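Long-range contacts in type VI secretion system component (Escherichia coli O6, PDB 2P5Z), which is a component of the type VI secretion apparatus that resembles the phage T4 tail proteins gp27 and gp5 and probably forms part of its puncturing spike: residues Ile125-Thr130 against Arg161-Gln166; Ile378-Met383 against Gly459-Pro464; Ser453-Glu458 against Tyr465-Lys470. All blocks are in the same frame, centred on the assembly; numbering follows the deposited sequence.

Contact 1 (Ile125-Thr130 against Arg161-Gln166); sequences IYQNQT and REQVMQ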
loop_
_atom_site.group_PDB
_atom_site.type_symbol
_atom_site.label_atom_id
_atom_site.label_comp_id
_atom_site.label_asym_id
_atom_site.label_seq_id
_atom_site.Cartn_x
_atom_site.Cartn_y
_atom_site.Cartn_z
ATOM N N ILE A 125 -7.543 27.561 -0.356
ATOM C CA ILE A 125 -8.689 27.628 0.562
ATOM C C ILE A 125 -9.835 28.325 -0.162
ATOM O O ILE A 125 -9.696 29.454 -0.625
ATOM C CB ILE A 125 -8.335 28.365 1.885
ATOM C CG1 ILE A 125 -7.243 27.613 2.630
ATOM C CG2 ILE A 125 -9.547 28.500 2.798
ATOM C CD1 ILE A 125 -6.299 28.522 3.362
ATOM N N TYR A 126 -10.957 27.637 -0.274
ATOM C CA TYR A 126 -12.069 28.112 -1.073
ATOM C C TYR A 126 -13.048 28.632 -0.078
ATOM O O TYR A 126 -13.254 28.019 0.962
ATOM C CB TYR A 126 -12.681 26.979 -1.929
ATOM C CG TYR A 126 -11.741 26.493 -3.024
ATOM C CD1 TYR A 126 -10.828 25.458 -2.787
ATOM C CD2 TYR A 126 -11.741 27.088 -4.282
ATOM C CE1 TYR A 126 -9.953 25.038 -3.767
ATOM C CE2 TYR A 126 -10.868 26.669 -5.277
ATOM C CZ TYR A 126 -9.983 25.644 -5.010
ATOM O OH TYR A 126 -9.113 25.233 -5.989
ATOM N N GLN A 127 -13.644 29.774 -0.403
ATOM C CA GLN A 127 -14.331 30.610 0.569
ATOM C C GLN A 127 -15.794 30.770 0.157
ATOM O O GLN A 127 -16.058 31.268 -0.927
ATOM C CB GLN A 127 -13.593 31.963 0.619
ATOM C CG GLN A 127 -13.872 32.841 1.825
ATOM C CD GLN A 127 -13.243 32.314 3.105
ATOM O OE1 GLN A 127 -12.095 31.843 3.109
ATOM N NE2 GLN A 127 -13.992 32.405 4.208
ATOM N N ASN A 128 -16.728 30.327 0.998
ATOM C CA ASN A 128 -18.191 30.483 0.757
ATOM C C ASN A 128 -18.716 29.859 -0.528
ATOM O O ASN A 128 -19.400 30.511 -1.319
ATOM C CB ASN A 128 -18.670 31.951 0.853
ATOM C CG ASN A 128 -18.189 32.639 2.104
ATOM O OD1 ASN A 128 -17.434 33.617 2.030
ATOM N ND2 ASN A 128 -18.585 32.111 3.271
ATOM N N GLN A 129 -18.367 28.602 -0.764
ATOM C CA GLN A 129 -18.864 27.924 -1.946
ATOM C C GLN A 129 -19.581 26.655 -1.579
ATOM O O GLN A 129 -19.429 26.141 -0.472
ATOM C CB GLN A 129 -17.736 27.620 -2.907
ATOM C CG GLN A 129 -16.653 28.667 -3.007
ATOM C CD GLN A 129 -16.978 29.741 -4.012
ATOM O OE1 GLN A 129 -16.435 29.750 -5.108
ATOM N NE2 GLN A 129 -17.876 30.651 -3.651
ATOM N N THR A 130 -20.393 26.172 -2.508
ATOM C CA THR A 130 -20.911 24.807 -2.445
ATOM C C THR A 130 -19.859 23.902 -3.072
ATOM O O THR A 130 -18.976 24.388 -3.814
ATOM C CB THR A 130 -22.153 24.679 -3.286
ATOM O OG1 THR A 130 -21.789 24.868 -4.662
ATOM C CG2 THR A 130 -23.155 25.737 -2.884
ATOM N N ARG A 161 -20.325 26.208 1.893
ATOM C CA ARG A 161 -19.390 25.859 2.939
ATOM C C ARG A 161 -18.562 27.095 3.174
ATOM O O ARG A 161 -18.176 27.774 2.235
ATOM C CB ARG A 161 -18.479 24.726 2.485
ATOM C CG ARG A 161 -19.184 23.440 2.125
ATOM C CD ARG A 161 -19.108 22.441 3.256
ATOM N NE ARG A 161 -19.464 21.104 2.792
ATOM C CZ ARG A 161 -18.595 20.223 2.304
ATOM N NH1 ARG A 161 -17.307 20.531 2.217
ATOM N NH2 ARG A 161 -19.015 19.030 1.907
ATOM N N GLU A 162 -18.286 27.391 4.428
ATOM C CA GLU A 162 -17.587 28.613 4.738
ATOM C C GLU A 162 -16.172 28.580 4.193
ATOM O O GLU A 162 -15.801 29.430 3.394
ATOM C CB GLU A 162 -17.587 28.850 6.242
ATOM C CG GLU A 162 -17.299 30.282 6.601
ATOM C CD GLU A 162 -16.572 30.418 7.920
ATOM O OE1 GLU A 162 -16.790 29.574 8.826
ATOM O OE2 GLU A 162 -15.784 31.385 8.052
ATOM N N GLN A 163 -15.392 27.594 4.626
ATOM C CA GLN A 163 -14.032 27.403 4.142
ATOM C C GLN A 163 -13.782 25.928 3.795
ATOM O O GLN A 163 -14.200 25.028 4.522
ATOM C CB GLN A 163 -13.001 27.861 5.178
ATOM C CG GLN A 163 -13.141 29.293 5.612
ATOM C CD GLN A 163 -11.987 29.773 6.462
ATOM O OE1 GLN A 163 -11.182 30.590 6.020
ATOM N NE2 GLN A 163 -11.907 29.278 7.682
ATOM N N VAL A 164 -13.091 25.684 2.684
ATOM C CA VAL A 164 -12.760 24.324 2.265
ATOM C C VAL A 164 -11.321 24.322 1.806
ATOM O O VAL A 164 -10.965 25.051 0.881
ATOM C CB VAL A 164 -13.664 23.837 1.110
ATOM C CG1 VAL A 164 -13.086 22.555 0.456
ATOM C CG2 VAL A 164 -15.090 23.580 1.598
ATOM N N MET A 165 -10.492 23.528 2.474
ATOM C CA MET A 165 -9.061 23.469 2.166
ATOM C C MET A 165 -8.665 22.330 1.193
ATOM O O MET A 165 -9.078 21.177 1.355
ATOM C CB MET A 165 -8.264 23.303 3.465
ATOM C CG MET A 165 -6.847 23.826 3.361
ATOM S SD MET A 165 -5.802 23.506 4.800
ATOM C CE MET A 165 -4.905 25.022 4.784
ATOM N N GLN A 166 -7.855 22.667 0.199
ATOM C CA GLN A 166 -7.149 21.679 -0.611
ATOM C C GLN A 166 -5.679 21.738 -0.203
ATOM O O GLN A 166 -5.003 22.739 -0.429
ATOM C CB GLN A 166 -7.297 22.000 -2.103
ATOM C CG GLN A 166 -6.374 21.223 -3.037
ATOM C CD GLN A 166 -6.661 21.473 -4.520
ATOM O OE1 GLN A 166 -7.467 22.336 -4.880
ATOM N NE2 GLN A 166 -5.988 20.721 -5.384
#
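Tyr126 and Val164 form the hydrogen-bonded pair at the centre of a short antiparallel pairing, in which the strand axes approach to 4.5 Å. Tyr126 N donates to Val164 O (2.8 Å), and Val164 N returns a bond to Tyr126 O (2.9 Å). The buried end is the tightly packed one. On the face carrying Ile125 and Met165, CG1 of Ile125 lies 3.9 Å from Met165 CG, while its CD1 reaches the Met165 methyl. On the other face, the chi1 of Tyr126 (-68°, CG anti to the carbonyl carbon) sets its ring so that the end of the extended Gln166 crosses its edge obliquely. The ring is almost coplanar with the Gln166 amide (20°), and Gln166 OE1 meets its edge, 3.5 Å from Tyr126 OH. Both oxygens share Lys421 as a hydrogen-bonding partner, which probably brings positive charge to this edge. Farther along both chains turn a corner, and the side chains of Asn128 and Glu162 are exposed to solvent. What holds this end is mainly backbone: Asn128 N bonds to Glu162 O (2.7 Å), with Gln129 N to Arg161 O weak. The Glu162 carboxylate makes a salt bridge with Arg408. Helix 171-182 packs on Val164 through Phe174 and Leu178, and helix 131-140 touches Tyr126 through Ile138. Ile125 also touches Leu427 of strand 426-429 and, like Met165, Trp420, so the pair lies between helices 131-140 and 171-182 and the OB domain, whose Lys421 and Tyr424 also reach Tyr126.

Contact 2 (Ile378-Met383 against Gly459-Pro464); sequences IPRPVM and GNPDRP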
loop_
_atom_site.group_PDB
_atom_site.type_symbol
_atom_site.label_atom_id
_atom_site.label_comp_id
_atom_site.label_asym_id
_atom_site.label_seq_id
_atom_site.Cartn_x
_atom_site.Cartn_y
_atom_site.Cartn_z
ATOM N N ILE A 378 -13.197 8.797 -1.029
ATOM C CA ILE A 378 -11.760 9.064 -1.047
ATOM C C ILE A 378 -11.378 9.664 0.305
ATOM O O ILE A 378 -11.947 10.673 0.723
ATOM C CB ILE A 378 -11.365 10.032 -2.201
ATOM C CG1 ILE A 378 -11.484 9.345 -3.557
ATOM C CG2 ILE A 378 -9.936 10.504 -2.090
ATOM C CD1 ILE A 378 -12.711 9.702 -4.291
ATOM N N PRO A 379 -10.425 9.036 1.009
ATOM C CA PRO A 379 -10.020 9.473 2.351
ATOM C C PRO A 379 -9.489 10.902 2.392
ATOM O O PRO A 379 -8.872 11.372 1.428
ATOM C CB PRO A 379 -8.890 8.496 2.717
ATOM C CG PRO A 379 -8.425 7.929 1.415
ATOM C CD PRO A 379 -9.652 7.870 0.551
ATOM N N ARG A 380 -9.742 11.584 3.508
ATOM C CA ARG A 380 -9.270 12.948 3.722
ATOM C C ARG A 380 -7.769 12.963 3.948
ATOM O O ARG A 380 -7.222 12.011 4.488
ATOM C CB ARG A 380 -9.994 13.556 4.918
ATOM C CG ARG A 380 -11.058 14.519 4.496
ATOM C CD ARG A 380 -12.039 14.865 5.589
ATOM N NE ARG A 380 -13.108 15.662 5.006
ATOM C CZ ARG A 380 -13.080 16.991 4.909
ATOM N NH1 ARG A 380 -12.052 17.683 5.381
ATOM N NH2 ARG A 380 -14.089 17.638 4.343
ATOM N N PRO A 381 -7.089 14.027 3.517
ATOM C CA PRO A 381 -5.673 14.085 3.860
ATOM C C PRO A 381 -5.476 14.270 5.381
ATOM O O PRO A 381 -6.319 14.882 6.068
ATOM C CB PRO A 381 -5.158 15.292 3.071
ATOM C CG PRO A 381 -6.344 16.099 2.757
ATOM C CD PRO A 381 -7.529 15.185 2.720
ATOM N N VAL A 382 -4.399 13.693 5.899
ATOM C CA VAL A 382 -4.193 13.665 7.331
ATOM C C VAL A 382 -3.210 14.773 7.680
ATOM O O VAL A 382 -2.067 14.781 7.189
ATOM C CB VAL A 382 -3.731 12.262 7.784
ATOM C CG1 VAL A 382 -3.252 12.264 9.219
ATOM C CG2 VAL A 382 -4.883 11.258 7.614
ATOM N N MET A 383 -3.683 15.743 8.470
ATOM C CA MET A 383 -2.875 16.914 8.795
ATOM C C MET A 383 -2.133 16.676 10.095
ATOM O O MET A 383 -2.688 16.846 11.185
ATOM C CB MET A 383 -3.721 18.181 8.884
ATOM C CG MET A 383 -4.508 18.496 7.619
ATOM S SD MET A 383 -3.477 19.045 6.261
ATOM C CE MET A 383 -4.485 18.472 4.952
ATOM N N GLY A 459 -6.665 15.928 12.772
ATOM C CA GLY A 459 -6.006 15.833 11.472
ATOM C C GLY A 459 -6.842 16.340 10.309
ATOM O O GLY A 459 -6.404 16.300 9.164
ATOM N N ASN A 460 -8.045 16.811 10.608
ATOM C CA ASN A 460 -8.980 17.304 9.612
ATOM C C ASN A 460 -8.599 18.704 9.109
ATOM O O ASN A 460 -8.542 19.657 9.889
ATOM C CB ASN A 460 -10.370 17.324 10.240
ATOM C CG ASN A 460 -11.483 17.408 9.223
ATOM O OD1 ASN A 460 -11.385 18.100 8.200
ATOM N ND2 ASN A 460 -12.577 16.716 9.518
ATOM N N PRO A 461 -8.379 18.840 7.790
ATOM C CA PRO A 461 -7.990 20.116 7.167
ATOM C C PRO A 461 -9.053 21.202 7.268
ATOM O O PRO A 461 -8.738 22.375 7.088
ATOM C CB PRO A 461 -7.797 19.741 5.692
ATOM C CG PRO A 461 -8.633 18.520 5.501
ATOM C CD PRO A 461 -8.487 17.764 6.793
ATOM N N ASP A 462 -10.295 20.818 7.546
ATOM C CA ASP A 462 -11.380 21.780 7.687
ATOM C C ASP A 462 -11.735 22.068 9.152
ATOM O O ASP A 462 -12.823 22.556 9.466
ATOM C CB ASP A 462 -12.603 21.338 6.886
ATOM C CG ASP A 462 -12.330 21.289 5.378
ATOM O OD1 ASP A 462 -11.573 22.155 4.849
ATOM O OD2 ASP A 462 -12.872 20.362 4.724
ATOM N N ARG A 463 -10.801 21.782 10.050
ATOM C CA ARG A 463 -10.960 22.191 11.436
ATOM C C ARG A 463 -9.718 22.888 11.976
ATOM O O ARG A 463 -9.106 22.397 12.926
ATOM C CB ARG A 463 -11.246 20.984 12.314
ATOM C CG ARG A 463 -12.614 20.370 12.188
ATOM C CD ARG A 463 -12.637 19.218 13.152
ATOM N NE ARG A 463 -13.955 18.648 13.377
ATOM C CZ ARG A 463 -14.209 17.730 14.308
ATOM N NH1 ARG A 463 -13.238 17.296 15.102
ATOM N NH2 ARG A 463 -15.437 17.247 14.447
ATOM N N PRO A 464 -9.343 24.041 11.398
ATOM C CA PRO A 464 -8.096 24.612 11.862
ATOM C C PRO A 464 -8.255 25.515 13.086
ATOM O O PRO A 464 -9.316 26.118 13.302
ATOM C CB PRO A 464 -7.640 25.437 10.665
ATOM C CG PRO A 464 -8.891 25.833 9.990
ATOM C CD PRO A 464 -9.968 24.881 10.362
#
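Met383 N donates to Gly459 O (2.9 Å) where the two irregular segments run at 112° to each other. Gly459 has a positive phi, a conformation that comes easily to glycine. Beyond it Pro461 is touched by three side chains of 378-383. The methionine Met383, bent at chi2 (-71°), crosses the proline at about a right angle, and its CE lies 3.6 Å from Pro461 CB. Pro381 CG approaches Pro461 CG at 4.3 Å, and Pro461 CG also lies at the edge of the Arg380 guanidinium, near NH1. Arg380, extended from CG to NE, reaches past the proline to Asp462. Its NH1 (2.9 Å) and NH2 (3.0 Å) both hold the single oxygen Asp462 OD2, which lies in the guanidinium plane; the carboxylate is turned 75° from that plane. NE of Arg380 pairs with Glu181 of helix 171-182, and the other aspartate oxygen, OD1, accepts from Met165 N, so each group has a second partner outside the segments. Asn460 OD1 accepts from Asp462 N (3.0 Å), making an Asx turn, and Arg463 N bonds to Asn460 O. The arrangement thus combines an Asx turn and a type I beta turn, in the hairpin loop of the OB domain, with the proline-rich linker that leads into that domain.

Contact 3 (Ser453-Glu458 against Tyr465-Lys470); sequences SIAFEE and YIAGVK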
loop_
_atom_site.group_PDB
_atom_site.type_symbol
_atom_site.label_atom_id
_atom_site.label_comp_id
_atom_site.label_asym_id
_atom_site.label_seq_id
_atom_site.Cartn_x
_atom_site.Cartn_y
_atom_site.Cartn_z
ATOM N N SER A 453 1.054 29.326 14.624
ATOM C CA SER A 453 1.037 27.941 14.206
ATOM C C SER A 453 -0.393 27.474 14.091
ATOM O O SER A 453 -1.182 27.643 15.025
ATOM C CB SER A 453 1.794 27.074 15.195
ATOM O OG SER A 453 3.173 27.114 14.892
ATOM N N ILE A 454 -0.729 26.904 12.937
ATOM C CA ILE A 454 -2.069 26.382 12.716
ATOM C C ILE A 454 -2.115 24.856 12.880
ATOM O O ILE A 454 -1.345 24.117 12.252
ATOM C CB ILE A 454 -2.609 26.797 11.347
ATOM C CG1 ILE A 454 -2.413 28.299 11.149
ATOM C CG2 ILE A 454 -4.080 26.434 11.229
ATOM C CD1 ILE A 454 -3.315 29.131 12.026
ATOM N N ALA A 455 -3.003 24.407 13.754
ATOM C CA ALA A 455 -3.182 23.000 14.028
ATOM C C ALA A 455 -4.586 22.591 13.612
ATOM O O ALA A 455 -5.434 23.431 13.360
ATOM C CB ALA A 455 -2.960 22.703 15.508
ATOM N N PHE A 456 -4.826 21.285 13.548
ATOM C CA PHE A 456 -6.036 20.767 12.934
ATOM C C PHE A 456 -6.624 19.698 13.798
ATOM O O PHE A 456 -5.959 18.711 14.124
ATOM C CB PHE A 456 -5.721 20.217 11.546
ATOM C CG PHE A 456 -5.229 21.263 10.585
ATOM C CD1 PHE A 456 -6.122 22.020 9.869
ATOM C CD2 PHE A 456 -3.876 21.509 10.439
ATOM C CE1 PHE A 456 -5.681 22.981 8.993
ATOM C CE2 PHE A 456 -3.431 22.481 9.568
ATOM C CZ PHE A 456 -4.343 23.219 8.842
ATOM N N GLU A 457 -7.870 19.909 14.179
ATOM C CA GLU A 457 -8.529 19.037 15.119
ATOM C C GLU A 457 -8.783 17.677 14.456
ATOM O O GLU A 457 -9.366 17.608 13.375
ATOM C CB GLU A 457 -9.818 19.701 15.571
ATOM C CG GLU A 457 -10.483 19.028 16.710
ATOM C CD GLU A 457 -11.623 19.845 17.245
ATOM O OE1 GLU A 457 -12.632 20.021 16.524
ATOM O OE2 GLU A 457 -11.504 20.315 18.393
ATOM N N GLU A 458 -8.325 16.616 15.123
ATOM C CA GLU A 458 -8.169 15.239 14.582
ATOM C C GLU A 458 -7.621 15.083 13.151
ATOM O O GLU A 458 -8.052 14.211 12.419
ATOM C CB GLU A 458 -9.384 14.327 14.858
ATOM C CG GLU A 458 -10.767 14.864 14.490
ATOM C CD GLU A 458 -11.876 14.208 15.293
ATOM O OE1 GLU A 458 -11.922 12.954 15.327
ATOM O OE2 GLU A 458 -12.701 14.942 15.887
ATOM N N TYR A 465 -7.193 25.612 13.876
ATOM C CA TYR A 465 -7.170 26.527 14.993
ATOM C C TYR A 465 -5.744 26.991 15.232
ATOM O O TYR A 465 -4.798 26.384 14.722
ATOM C CB TYR A 465 -7.803 25.917 16.254
ATOM C CG TYR A 465 -7.035 24.776 16.858
ATOM C CD1 TYR A 465 -7.319 23.455 16.505
ATOM C CD2 TYR A 465 -6.028 25.007 17.801
ATOM C CE1 TYR A 465 -6.605 22.400 17.061
ATOM C CE2 TYR A 465 -5.311 23.964 18.360
ATOM C CZ TYR A 465 -5.606 22.663 17.988
ATOM O OH TYR A 465 -4.883 21.638 18.543
ATOM N N ILE A 466 -5.594 28.066 16.012
ATOM C CA ILE A 466 -4.269 28.583 16.394
ATOM C C ILE A 466 -3.723 27.827 17.603
ATOM O O ILE A 466 -4.402 27.719 18.618
ATOM C CB ILE A 466 -4.325 30.096 16.695
ATOM C CG1 ILE A 466 -5.032 30.816 15.547
ATOM C CG2 ILE A 466 -2.938 30.665 16.893
ATOM C CD1 ILE A 466 -4.769 32.291 15.476
ATOM N N ALA A 467 -2.507 27.302 17.490
ATOM C CA ALA A 467 -1.964 26.457 18.554
ATOM C C ALA A 467 -1.310 27.122 19.798
ATOM O O ALA A 467 -1.711 26.751 20.896
ATOM C CB ALA A 467 -1.126 25.268 17.995
ATOM N N GLY A 468 -0.322 28.033 19.710
ATOM C CA GLY A 468 0.502 28.336 18.553
ATOM C C GLY A 468 0.844 29.784 18.230
ATOM O O GLY A 468 0.303 30.324 17.272
ATOM N N VAL A 469 1.752 30.415 18.986
ATOM C CA VAL A 469 2.374 31.695 18.539
ATOM C C VAL A 469 3.905 31.569 18.421
ATOM O O VAL A 469 4.574 31.157 19.369
ATOM C CB VAL A 469 2.022 32.920 19.448
ATOM C CG1 VAL A 469 2.531 34.232 18.825
ATOM C CG2 VAL A 469 0.523 33.015 19.709
ATOM N N LYS A 470 4.464 31.916 17.267
ATOM C CA LYS A 470 5.905 31.742 17.066
ATOM C C LYS A 470 6.726 32.958 17.492
ATOM O O LYS A 470 7.202 33.721 16.651
ATOM C CB LYS A 470 6.213 31.369 15.615
ATOM C CG LYS A 470 5.548 30.071 15.176
ATOM C CD LYS A 470 6.377 29.321 14.138
ATOM C CE LYS A 470 6.311 29.986 12.777
ATOM N NZ LYS A 470 7.277 29.346 11.837
#
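Tyr465 O accepts the hydrogen of Ala455 N at 2.8 Å, and the CA of Ile454 adds a C-H contact to the same oxygen at 3.4 Å. Tyr465 N returns a bond to Ala455 O, completing a hydrogen-bonded pair. Further along, Ser453 O takes the hydrogen of Ala467 N (2.8 Å), and Ser453 N bonds to Gly468 O (2.9 Å). Gly468, after a peptide modelled as cis, has a positive phi. The main side-chain contact is between Ala455 and Tyr465. The tyrosine takes the position between backbone N and carbonyl carbon (chi1 68°), which lays its ring across the neighbouring strand. Ala455 CB sits over one face of the Tyr465 ring as a CH-pi contact, 4.0 Å from the centroid and offset toward CZ at the rim. On the same side of the sheet, Ala467 CB lies 4.0 Å from Ala455 CB. Ile454 and Ile466 occupy the opposite side, where CD1 of the first comes to 4.3 Å from CG1 of the second, and Val429 packs against both. At the ends of the hairpin the partners are in other chains: Glu457 makes a salt bridge to Lys470 of the second subunit, while Lys470 pairs with Glu457 of the third subunit, so the same bridge recurs between subunits. This is an antiparallel beta hairpin in the five-stranded sheet of an OB domain, the fold it shares with phage baseplate injector proteins.

Overall arrangement
From the N terminus, contact 1 comes first: it closes a loop of 30 residues containing helix 131-140 within the hub domain, and is complete before the others begin. Contact 2 then joins the linker after strand 359-366 to the hairpin loop far ahead, enclosing most of the OB domain. Contact 3 pairs the two strands flanking that loop, so its segments alternate with those of contact 2 and the two cross. Met165 of contact 1 packs on Phe456 of contact 3, and Arg463 bridges to Glu457 and Glu458. Contact 1 lies in the hub and contact 3 in the OB domain; the loop of contact 2, through Asp462, and the packing of contact 1 on strand 426-429 join the two.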